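Local coordinates for nigritoxine (Vibrio nigripulchritudo, PDB 5M41), which is a bacterial toxin that acts on crustaceans and insects and has a new fold, at residues L100-T111 with F119-N130; E322-S332 with A343-N351. All blocks are in the same frame, centred on the assembly; numbering follows the deposited sequence. Where two conformers were deposited one is given.

Contact 1 of 2, residues L100-T111 with F119-N130; sequences LVNLNSPDKPYT and FNNINDESFRQN
Phe119 starts the contact with its ring. Phe119 CE1 is 4.3 Å from Leu100 CD2, an oblique approach. Ile122 comes next. Its CD1 meets Leu100 CD2 tip to tip at 3.5 Å, and Thr111 CG2 reaches Ile122 CD1 from the neighbouring strand. Asp124 is the N-cap of helix 125-128. In the conformer given, its OD2 accepts from Ser126 N, met from above the carboxylate plane, and from Ser126 OG, through the anti lone pair. The Ser126 hydroxyl can sit there because chi1 of 76° places OG between the backbone N and the carbonyl carbon. Ser105 OG gives it a weak hydrogen bond, 3.3 Å from OG to OG. Ser126 CB rests on Pro106 CD at 3.5 Å.

Phe127 is sandwiched. Ile122 CG2 stands over the centre of one ring face, and Asn102 ND2 lies 3.4 Å above the plane on the other. The same amide nitrogen donates to Ser126 O at 2.8 Å (163° at the hydrogen), with the acceptor in the Asn102 amide plane. Asn130 closes the segment by giving its ND2 to Asn102 OD1 at 2.9 Å. That oxygen also takes Asn104 N from the opposite face of its plane, which makes an Asx turn. Asn102 is thus gripped at both ends of its amide, and its rotation is fixed. Water 1 accepts from Asn104 ND2; Ser126 O and Asn130 OD1 probably share its protons with other acceptors. Asn104 OD1 accepts from Asp205 N.

Strand 110-113 is an outermost strand of an antiparallel five-stranded sheet, with 98-102 next to it. Helix 125-128 packs on this hairpin. Met86 of strand 86-90 touches Leu100, Phe127 and Asn130, while helix 34-54 takes Leu103 and Tyr110.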
loop_
_atom_site.group_PDB
_atom_site.type_symbol
_atom_site.label_atom_id
_atom_site.label_comp_id
_atom_site.label_asym_id
_atom_site.label_seq_id
_atom_site.Cartn_x
_atom_site.Cartn_y
_atom_site.Cartn_z
ATOM N N LEU A 100 0.860 -20.497 47.479
ATOM C CA LEU A 100 0.906 -21.293 46.278
ATOM C C LEU A 100 0.624 -20.364 45.109
ATOM O O LEU A 100 -0.400 -19.692 45.102
ATOM C CB LEU A 100 -0.172 -22.391 46.326
ATOM C CG LEU A 100 -0.349 -23.160 45.018
ATOM C CD1 LEU A 100 0.907 -23.980 44.701
ATOM C CD2 LEU A 100 -1.558 -24.073 45.134
ATOM N N VAL A 101 1.545 -20.312 44.148
ATOM C CA VAL A 101 1.360 -19.487 42.945
ATOM C C VAL A 101 1.036 -20.369 41.729
ATOM O O VAL A 101 1.669 -21.420 41.534
ATOM C CB VAL A 101 2.599 -18.607 42.682
ATOM C CG1 VAL A 101 2.425 -17.792 41.393
ATOM C CG2 VAL A 101 2.837 -17.654 43.881
ATOM N N ASN A 102 0.029 -19.954 40.951
ATOM C CA ASN A 102 -0.293 -20.519 39.643
ATOM C C ASN A 102 -0.352 -19.349 38.667
ATOM O O ASN A 102 -1.353 -18.629 38.577
ATOM C CB ASN A 102 -1.642 -21.281 39.652
ATOM C CG ASN A 102 -1.986 -21.908 38.294
ATOM O OD1 ASN A 102 -1.255 -21.741 37.291
ATOM N ND2 ASN A 102 -3.120 -22.611 38.239
ATOM N N LEU A 103 0.730 -19.162 37.921
ATOM C CA LEU A 103 0.813 -18.006 37.036
ATOM C C LEU A 103 -0.221 -18.039 35.924
ATOM O O LEU A 103 -0.510 -16.997 35.319
ATOM C CB LEU A 103 2.220 -17.863 36.452
ATOM C CG LEU A 103 3.368 -17.704 37.445
ATOM C CD1 LEU A 103 4.677 -17.826 36.685
ATOM C CD2 LEU A 103 3.299 -16.369 38.196
ATOM N N ASN A 104 -0.789 -19.214 35.651
ATOM C CA ASN A 104 -1.772 -19.344 34.563
ATOM C C ASN A 104 -3.229 -19.414 35.034
ATOM O O ASN A 104 -4.115 -19.746 34.243
ATOM C CB ASN A 104 -1.460 -20.566 33.683
ATOM C CG ASN A 104 -2.046 -20.435 32.286
ATOM O OD1 ASN A 104 -1.996 -19.358 31.707
ATOM N ND2 ASN A 104 -2.609 -21.512 31.746
ATOM N N SER A 105 -3.488 -19.138 36.315
ATOM C CA SER A 105 -4.869 -19.189 36.809
ATOM C C SER A 105 -5.592 -17.887 36.512
ATOM O O SER A 105 -5.100 -16.836 36.870
ATOM C CB SER A 105 -4.909 -19.435 38.312
ATOM O OG SER A 105 -6.255 -19.440 38.796
ATOM N N PRO A 106 -6.766 -17.950 35.877
ATOM C CA PRO A 106 -7.549 -16.726 35.649
ATOM C C PRO A 106 -7.853 -15.948 36.946
ATOM O O PRO A 106 -7.738 -14.724 36.992
ATOM C CB PRO A 106 -8.861 -17.246 35.060
ATOM C CG PRO A 106 -8.542 -18.603 34.528
ATOM C CD PRO A 106 -7.426 -19.160 35.358
ATOM N N ASP A 107 -8.193 -16.658 38.005
ATOM C CA ASP A 107 -8.782 -16.008 39.157
ATOM C C ASP A 107 -8.033 -16.269 40.469
ATOM O O ASP A 107 -8.144 -15.492 41.407
ATOM C CB ASP A 107 -10.253 -16.417 39.258
ATOM C CG ASP A 107 -10.437 -17.922 39.259
ATOM O OD1 ASP A 107 -11.096 -18.422 40.189
ATOM O OD2 ASP A 107 -9.916 -18.617 38.347
ATOM N N LYS A 108 -7.246 -17.345 40.519
ATOM C CA LYS A 108 -6.441 -17.662 41.712
ATOM C C LYS A 108 -4.946 -17.687 41.393
ATOM O O LYS A 108 -4.298 -18.767 41.493
ATOM C CB LYS A 108 -6.878 -19.017 42.309
ATOM C CG LYS A 108 -8.285 -19.052 42.887
ATOM C CD LYS A 108 -8.256 -19.117 44.416
ATOM C CE LYS A 108 -7.875 -17.782 45.065
ATOM N NZ LYS A 108 -7.071 -17.957 46.309
ATOM N N PRO A 109 -4.369 -16.522 40.999
ATOM C CA PRO A 109 -2.934 -16.571 40.676
ATOM C C PRO A 109 -2.092 -16.891 41.905
ATOM O O PRO A 109 -0.989 -17.414 41.765
ATOM C CB PRO A 109 -2.628 -15.162 40.140
ATOM C CG PRO A 109 -3.748 -14.310 40.622
ATOM C CD PRO A 109 -4.953 -15.197 40.722
ATOM N N TYR A 110 -2.618 -16.594 43.099
ATOM C CA TYR A 110 -1.961 -16.949 44.367
ATOM C C TYR A 110 -3.020 -17.373 45.379
ATOM O O TYR A 110 -4.112 -16.815 45.410
ATOM C CB TYR A 110 -1.118 -15.798 44.920
ATOM C CG TYR A 110 -1.921 -14.549 45.247
ATOM C CD1 TYR A 110 -2.371 -14.300 46.542
ATOM C CD2 TYR A 110 -2.228 -13.621 44.252
ATOM C CE1 TYR A 110 -3.112 -13.160 46.834
ATOM C CE2 TYR A 110 -2.966 -12.482 44.530
ATOM C CZ TYR A 110 -3.408 -12.252 45.817
ATOM O OH TYR A 110 -4.152 -11.106 46.072
ATOM N N THR A 111 -2.691 -18.381 46.174
ATOM C CA THR A 111 -3.583 -18.897 47.184
ATOM C C THR A 111 -2.803 -19.005 48.480
ATOM O O THR A 111 -1.682 -19.521 48.501
ATOM C CB THR A 111 -4.089 -20.290 46.787
ATOM O OG1 THR A 111 -4.555 -20.232 45.444
ATOM C CG2 THR A 111 -5.245 -20.758 47.717
ATOM N N PHE A 119 -4.767 -27.176 50.513
ATOM C CA PHE A 119 -4.428 -27.919 49.277
ATOM C C PHE A 119 -5.611 -28.750 48.763
ATOM O O PHE A 119 -5.842 -28.844 47.554
ATOM C CB PHE A 119 -3.194 -28.823 49.484
ATOM C CG PHE A 119 -1.869 -28.080 49.449
ATOM C CD1 PHE A 119 -1.481 -27.364 48.317
ATOM C CD2 PHE A 119 -1.011 -28.116 50.539
ATOM C CE1 PHE A 119 -0.266 -26.681 48.277
ATOM C CE2 PHE A 119 0.206 -27.440 50.519
ATOM C CZ PHE A 119 0.582 -26.720 49.379
ATOM N N ASN A 120 -6.382 -29.327 49.690
ATOM C CA ASN A 120 -7.492 -30.201 49.315
ATOM C C ASN A 120 -8.638 -29.482 48.621
ATOM O O ASN A 120 -9.356 -30.087 47.825
ATOM C CB ASN A 120 -7.991 -31.001 50.524
ATOM C CG ASN A 120 -6.946 -31.969 51.031
ATOM O OD1 ASN A 120 -7.063 -33.175 50.835
ATOM N ND2 ASN A 120 -5.901 -31.445 51.658
ATOM N N ASN A 121 -8.779 -28.192 48.908
ATOM C CA ASN A 121 -9.827 -27.356 48.333
ATOM C C ASN A 121 -9.509 -26.807 46.930
ATOM O O ASN A 121 -10.372 -26.218 46.275
ATOM C CB ASN A 121 -10.169 -26.217 49.302
ATOM C CG ASN A 121 -10.862 -26.715 50.579
ATOM O OD1 ASN A 121 -11.361 -27.843 50.645
ATOM N ND2 ASN A 121 -10.895 -25.871 51.593
ATOM N N ILE A 122 -8.274 -27.013 46.471
ATOM C CA ILE A 122 -7.886 -26.578 45.126
ATOM C C ILE A 122 -8.176 -27.662 44.107
ATOM O O ILE A 122 -7.544 -28.725 44.117
ATOM C CB ILE A 122 -6.406 -26.127 45.050
ATOM C CG1 ILE A 122 -6.241 -24.843 45.866
ATOM C CG2 ILE A 122 -6.011 -25.855 43.602
ATOM C CD1 ILE A 122 -4.835 -24.596 46.342
ATOM N N ASN A 123 -9.135 -27.389 43.228
ATOM C CA ASN A 123 -9.560 -28.396 42.268
ATOM C C ASN A 123 -9.828 -27.920 40.829
ATOM O O ASN A 123 -10.148 -28.745 39.969
ATOM C CB ASN A 123 -10.783 -29.138 42.831
ATOM C CG ASN A 123 -11.926 -28.210 43.128
ATOM O OD1 ASN A 123 -12.271 -27.357 42.318
ATOM N ND2 ASN A 123 -12.513 -28.359 44.310
ATOM N N ASP A 124 -9.661 -26.626 40.551
ATOM C CA ASP A 124 -9.989 -25.986 39.260
ATOM C C ASP A 124 -9.121 -26.526 38.120
ATOM O O ASP A 124 -7.954 -26.886 38.340
ATOM C CB ASP A 124 -9.786 -24.457 39.401
ATOM C CG ASP A 124 -10.285 -23.649 38.186
ATOM O OD1 ASP A 124 -11.510 -23.625 37.925
ATOM O OD2 ASP A 124 -9.453 -22.999 37.518
ATOM N N GLU A 125 -9.675 -26.535 36.914
ATOM C CA GLU A 125 -9.021 -26.992 35.717
ATOM C C GLU A 125 -7.743 -26.186 35.438
ATOM O O GLU A 125 -6.778 -26.719 34.890
ATOM C CB GLU A 125 -10.023 -26.907 34.547
ATOM C CG GLU A 125 -9.572 -27.496 33.207
ATOM C CD GLU A 125 -9.094 -28.946 33.288
ATOM O OE1 GLU A 125 -9.507 -29.682 34.203
ATOM O OE2 GLU A 125 -8.291 -29.364 32.420
ATOM N N SER A 126 -7.723 -24.916 35.841
ATOM C CA SER A 126 -6.545 -24.090 35.624
ATOM C C SER A 126 -5.322 -24.573 36.422
ATOM O O SER A 126 -4.197 -24.142 36.134
ATOM C CB SER A 126 -6.838 -22.614 35.901
ATOM O OG SER A 126 -6.896 -22.355 37.292
ATOM N N PHE A 127 -5.549 -25.433 37.419
ATOM C CA PHE A 127 -4.467 -26.094 38.163
ATOM C C PHE A 127 -4.168 -27.454 37.542
ATOM O O PHE A 127 -3.009 -27.821 37.307
ATOM C CB PHE A 127 -4.825 -26.245 39.648
ATOM C CG PHE A 127 -4.702 -24.964 40.427
ATOM C CD1 PHE A 127 -3.535 -24.666 41.122
ATOM C CD2 PHE A 127 -5.732 -24.018 40.416
ATOM C CE1 PHE A 127 -3.413 -23.469 41.821
ATOM C CE2 PHE A 127 -5.611 -22.812 41.113
ATOM C CZ PHE A 127 -4.455 -22.547 41.822
ATOM N N ARG A 128 -5.232 -28.170 37.224
ATOM C CA ARG A 128 -5.116 -29.493 36.696
ATOM C C ARG A 128 -4.369 -29.522 35.363
ATOM O O ARG A 128 -3.629 -30.475 35.110
ATOM C CB ARG A 128 -6.499 -30.092 36.508
ATOM C CG ARG A 128 -6.462 -31.596 36.316
ATOM C CD ARG A 128 -7.873 -32.163 36.367
ATOM N NE ARG A 128 -7.916 -33.431 35.665
ATOM C CZ ARG A 128 -8.157 -33.554 34.363
ATOM N NH1 ARG A 128 -8.400 -32.480 33.617
ATOM N NH2 ARG A 128 -8.158 -34.761 33.810
ATOM N N GLN A 129 -4.597 -28.497 34.534
ATOM C CA GLN A 129 -3.951 -28.306 33.211
ATOM C C GLN A 129 -2.435 -28.230 33.297
ATOM O O GLN A 129 -1.751 -28.406 32.306
ATOM C CB GLN A 129 -4.347 -26.941 32.645
ATOM C CG GLN A 129 -5.500 -26.924 31.694
ATOM C CD GLN A 129 -5.939 -25.496 31.399
ATOM O OE1 GLN A 129 -5.255 -24.508 31.734
ATOM N NE2 GLN A 129 -7.105 -25.378 30.790
ATOM N N ASN A 130 -1.927 -27.865 34.466
ATOM C CA ASN A 130 -0.491 -27.672 34.655
ATOM C C ASN A 130 0.286 -28.971 34.800
ATOM O O ASN A 130 1.531 -28.950 34.906
ATOM C CB ASN A 130 -0.242 -26.754 35.848
ATOM C CG ASN A 130 -0.562 -25.295 35.545
ATOM O OD1 ASN A 130 -0.433 -24.860 34.415
ATOM N ND2 ASN A 130 -0.944 -24.528 36.564
HETATM O O HOH W 1 -2.764 -23.763 33.637
#

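Contact 2 of 2, residues E322-S332 with A343-N351; sequences EIDPLDVISLS and AKLSKVSKN
Lys347 runs past Ile323 in the opposite direction, and its chain can be followed atom by atom. CB lies 4.2 Å from Ile323 CD1. CG, set anti to the backbone N (chi1 -156°), lies near both that methyl and Val328 O. CD passes Asp327 OD2. CE then comes back onto Ile323 CD1 at 3.5 Å, after the bend at chi3 (-58°). NZ ends on Glu322 O in a weak hydrogen bond of 3.4 Å. The Asp327 carboxylate is near but beyond a salt bridge, so it probably adds only a diffuse attraction. Asp327 OD2 also accepts from Asp324 N, which steadies the type I turn before the strand.

Beyond this turn, 328-332 and 343-348 belong to the arms of a beta hairpin, strands 328-336 and 340-348, part of a larger antiparallel sheet. Ser330 pairs with Ser346, and Ser332 with Lys344, as hydrogen-bonded pairs. Ser330 N to Ser346 O measures 2.8 Å. Ile329 faces Lys347 and Leu331 faces Leu345 as non-hydrogen-bonded pairs.

Ile329, Leu331, Leu345 and Lys347 share one face of the sheet. There Leu345 CD2 touches Leu331 CB and CD1, each at 3.8 Å, and Ile329 CD1 at 3.9 Å. Helix 302-319 lies against Leu331 and Leu345 on this side. Ser330, Ser332, Ser346 and Lys344 point to the other face. Water 2 donates to Ser330 O and Ser332 OG and bonds to Ser346 OG at 2.7 Å. Ser332 OG is also bonded to Asp368 of strand 366-370, and Trp286 touches Ser330 and Ser346.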
loop_
_atom_site.group_PDB
_atom_site.type_symbol
_atom_site.label_atom_id
_atom_site.label_comp_id
_atom_site.label_asym_id
_atom_site.label_seq_id
_atom_site.Cartn_x
_atom_site.Cartn_y
_atom_site.Cartn_z
ATOM N N GLU A 322 -13.379 -18.989 -0.205
ATOM C CA GLU A 322 -12.112 -18.707 -0.871
ATOM C C GLU A 322 -11.007 -18.528 0.184
ATOM O O GLU A 322 -9.835 -18.815 -0.065
ATOM C CB GLU A 322 -12.244 -17.448 -1.728
ATOM C CG GLU A 322 -13.187 -17.611 -2.917
ATOM C CD GLU A 322 -13.313 -16.345 -3.755
ATOM O OE1 GLU A 322 -13.555 -15.258 -3.177
ATOM O OE2 GLU A 322 -13.179 -16.442 -4.998
ATOM N N ILE A 323 -11.417 -18.077 1.367
ATOM C CA ILE A 323 -10.524 -17.731 2.462
ATOM C C ILE A 323 -11.078 -18.349 3.746
ATOM O O ILE A 323 -12.284 -18.312 3.966
ATOM C CB ILE A 323 -10.435 -16.174 2.588
ATOM C CG1 ILE A 323 -9.766 -15.554 1.355
ATOM C CG2 ILE A 323 -9.720 -15.739 3.850
ATOM C CD1 ILE A 323 -8.348 -16.022 1.088
ATOM N N ASP A 324 -10.205 -18.937 4.565
ATOM C CA ASP A 324 -10.562 -19.439 5.912
ATOM C C ASP A 324 -10.308 -18.396 7.008
ATOM O O ASP A 324 -9.379 -17.604 6.886
ATOM C CB ASP A 324 -9.777 -20.706 6.224
ATOM C CG ASP A 324 -10.229 -21.892 5.383
ATOM O OD1 ASP A 324 -11.290 -21.799 4.718
ATOM O OD2 ASP A 324 -9.524 -22.922 5.395
ATOM N N PRO A 325 -11.141 -18.385 8.075
ATOM C CA PRO A 325 -11.012 -17.394 9.142
ATOM C C PRO A 325 -9.583 -17.150 9.618
ATOM O O PRO A 325 -9.223 -15.998 9.858
ATOM C CB PRO A 325 -11.848 -17.988 10.266
ATOM C CG PRO A 325 -12.951 -18.711 9.544
ATOM C CD PRO A 325 -12.382 -19.176 8.228
ATOM N N LEU A 326 -8.781 -18.209 9.730
ATOM C CA LEU A 326 -7.423 -18.088 10.277
ATOM C C LEU A 326 -6.300 -17.862 9.256
ATOM O O LEU A 326 -5.159 -17.644 9.645
ATOM C CB LEU A 326 -7.095 -19.290 11.177
ATOM C CG LEU A 326 -7.986 -19.505 12.407
ATOM C CD1 LEU A 326 -7.663 -20.830 13.099
ATOM C CD2 LEU A 326 -7.861 -18.354 13.394
ATOM N N ASP A 327 -6.628 -17.923 7.965
ATOM C CA ASP A 327 -5.687 -17.615 6.888
ATOM C C ASP A 327 -5.224 -16.176 6.978
ATOM O O ASP A 327 -6.055 -15.265 7.159
ATOM C CB ASP A 327 -6.370 -17.758 5.514
ATOM C CG ASP A 327 -6.554 -19.199 5.080
ATOM O OD1 ASP A 327 -5.799 -20.057 5.556
ATOM O OD2 ASP A 327 -7.446 -19.452 4.232
ATOM N N VAL A 328 -3.921 -15.963 6.792
ATOM C CA VAL A 328 -3.374 -14.618 6.743
ATOM C C VAL A 328 -3.592 -14.040 5.351
ATOM O O VAL A 328 -3.289 -14.671 4.339
ATOM C CB VAL A 328 -1.877 -14.594 7.136
ATOM C CG1 VAL A 328 -1.275 -13.216 6.877
ATOM C CG2 VAL A 328 -1.709 -14.948 8.622
ATOM N N ILE A 329 -4.157 -12.845 5.297
ATOM C CA ILE A 329 -4.465 -12.206 4.047
ATOM C C ILE A 329 -3.901 -10.784 4.045
ATOM O O ILE A 329 -3.650 -10.203 5.104
ATOM C CB ILE A 329 -5.987 -12.211 3.735
ATOM C CG1 ILE A 329 -6.791 -11.469 4.790
ATOM C CG2 ILE A 329 -6.528 -13.644 3.604
ATOM C CD1 ILE A 329 -8.193 -11.103 4.313
ATOM N N SER A 330 -3.667 -10.258 2.854
ATOM C CA SER A 330 -3.314 -8.875 2.687
ATOM C C SER A 330 -4.509 -8.246 1.989
ATOM O O SER A 330 -4.847 -8.635 0.859
ATOM C CB SER A 330 -2.070 -8.750 1.815
ATOM O OG SER A 330 -1.856 -7.397 1.430
ATOM N N LEU A 331 -5.178 -7.319 2.666
ATOM C CA LEU A 331 -6.168 -6.510 1.989
ATOM C C LEU A 331 -5.447 -5.274 1.465
ATOM O O LEU A 331 -5.052 -4.387 2.245
ATOM C CB LEU A 331 -7.341 -6.163 2.913
ATOM C CG LEU A 331 -8.289 -5.007 2.558
ATOM C CD1 LEU A 331 -9.018 -5.230 1.245
ATOM C CD2 LEU A 331 -9.290 -4.819 3.682
ATOM N N SER A 332 -5.256 -5.227 0.152
ATOM C CA SER A 332 -4.561 -4.118 -0.492
ATOM C C SER A 332 -5.547 -3.041 -0.868
ATOM O O SER A 332 -6.557 -3.326 -1.484
ATOM C CB SER A 332 -3.849 -4.573 -1.777
ATOM O OG SER A 332 -2.730 -5.394 -1.488
ATOM N N ALA A 343 -9.605 -2.212 -4.184
ATOM C CA ALA A 343 -9.429 -3.143 -3.071
ATOM C C ALA A 343 -9.252 -4.522 -3.673
ATOM O O ALA A 343 -9.971 -4.894 -4.613
ATOM C CB ALA A 343 -10.632 -3.135 -2.145
ATOM N N LYS A 344 -8.289 -5.264 -3.139
ATOM C CA LYS A 344 -7.982 -6.593 -3.611
ATOM C C LYS A 344 -7.357 -7.384 -2.476
ATOM O O LYS A 344 -6.458 -6.877 -1.801
ATOM C CB LYS A 344 -6.993 -6.502 -4.784
ATOM C CG LYS A 344 -6.818 -7.790 -5.568
ATOM C CD LYS A 344 -6.319 -7.528 -6.999
ATOM C CE LYS A 344 -6.326 -8.817 -7.842
ATOM N NZ LYS A 344 -6.558 -8.511 -9.303
ATOM N N LEU A 345 -7.814 -8.625 -2.292
ATOM C CA LEU A 345 -7.315 -9.524 -1.251
ATOM C C LEU A 345 -6.283 -10.444 -1.858
ATOM O O LEU A 345 -6.431 -10.860 -3.021
ATOM C CB LEU A 345 -8.436 -10.418 -0.712
ATOM C CG LEU A 345 -9.605 -9.691 -0.072
ATOM C CD1 LEU A 345 -10.735 -10.674 0.183
ATOM C CD2 LEU A 345 -9.162 -9.009 1.221
ATOM N N SER A 346 -5.248 -10.754 -1.070
ATOM C CA SER A 346 -4.277 -11.764 -1.427
ATOM C C SER A 346 -4.148 -12.680 -0.234
ATOM O O SER A 346 -4.245 -12.239 0.905
ATOM C CB SER A 346 -2.906 -11.157 -1.715
ATOM O OG SER A 346 -2.904 -10.297 -2.843
ATOM N N LYS A 347 -3.924 -13.953 -0.503
ATOM C CA LYS A 347 -3.630 -14.915 0.526
ATOM C C LYS A 347 -2.113 -15.046 0.551
ATOM O O LYS A 347 -1.455 -14.880 -0.477
ATOM C CB LYS A 347 -4.280 -16.255 0.176
ATOM C CG LYS A 347 -4.538 -17.139 1.386
ATOM C CD LYS A 347 -4.938 -18.562 1.001
ATOM C CE LYS A 347 -6.180 -18.603 0.116
ATOM N NZ LYS A 347 -6.611 -20.009 -0.135
ATOM N N VAL A 348 -1.558 -15.323 1.725
ATOM C CA VAL A 348 -0.120 -15.433 1.877
ATOM C C VAL A 348 0.350 -16.707 1.200
ATOM O O VAL A 348 -0.347 -17.724 1.240
ATOM C CB VAL A 348 0.325 -15.347 3.380
ATOM C CG1 VAL A 348 -0.085 -16.582 4.177
ATOM C CG2 VAL A 348 1.817 -15.108 3.480
ATOM N N SER A 349 1.491 -16.644 0.522
ATOM C CA SER A 349 2.052 -17.857 -0.005
ATOM C C SER A 349 2.592 -18.717 1.136
ATOM O O SER A 349 3.408 -18.260 1.919
ATOM C CB SER A 349 3.157 -17.574 -1.005
ATOM O OG SER A 349 3.799 -18.808 -1.273
ATOM N N LYS A 350 2.120 -19.956 1.225
ATOM C CA LYS A 350 2.667 -20.942 2.165
ATOM C C LYS A 350 4.165 -21.210 1.946
ATOM O O LYS A 350 4.875 -21.581 2.883
ATOM C CB LYS A 350 1.825 -22.229 2.140
ATOM C CG LYS A 350 0.635 -22.160 3.099
ATOM C CD LYS A 350 -0.717 -22.313 2.407
ATOM C CE LYS A 350 -1.827 -21.691 3.255
ATOM N NZ LYS A 350 -3.136 -21.569 2.546
ATOM N N ASN A 351 4.635 -20.974 0.720
ATOM C CA ASN A 351 6.059 -20.941 0.398
ATOM C C ASN A 351 6.908 -19.856 1.101
ATOM O O ASN A 351 8.138 -19.969 1.174
ATOM C CB ASN A 351 6.217 -20.783 -1.105
ATOM C CG ASN A 351 7.369 -21.586 -1.651
ATOM O OD1 ASN A 351 7.626 -22.703 -1.199
ATOM N ND2 ASN A 351 8.068 -21.030 -2.640
HETATM O O HOH W 2 -3.288 -7.927 -1.533
#

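The two contacts follow one another along the chain and neither nest nor cross. Contact 1 comes first. It closes a short connection, seven residues between its segments, and ties the edge hairpin of the five-stranded sheet to helix 125-128. The chain then passes through helices 177-191, 195-203 and 206-215, among others, before contact 2 opens. Contact 2 closes over ten residues, which hold the rest of the hairpin strands and their turn, and pairs these two strands of the six-stranded sheet. The centres of contact 1 and contact 2 lie about 39 Å apart. Contact 2 lies about 15 Å from the centre of the chain, contact 1 about 47 Å.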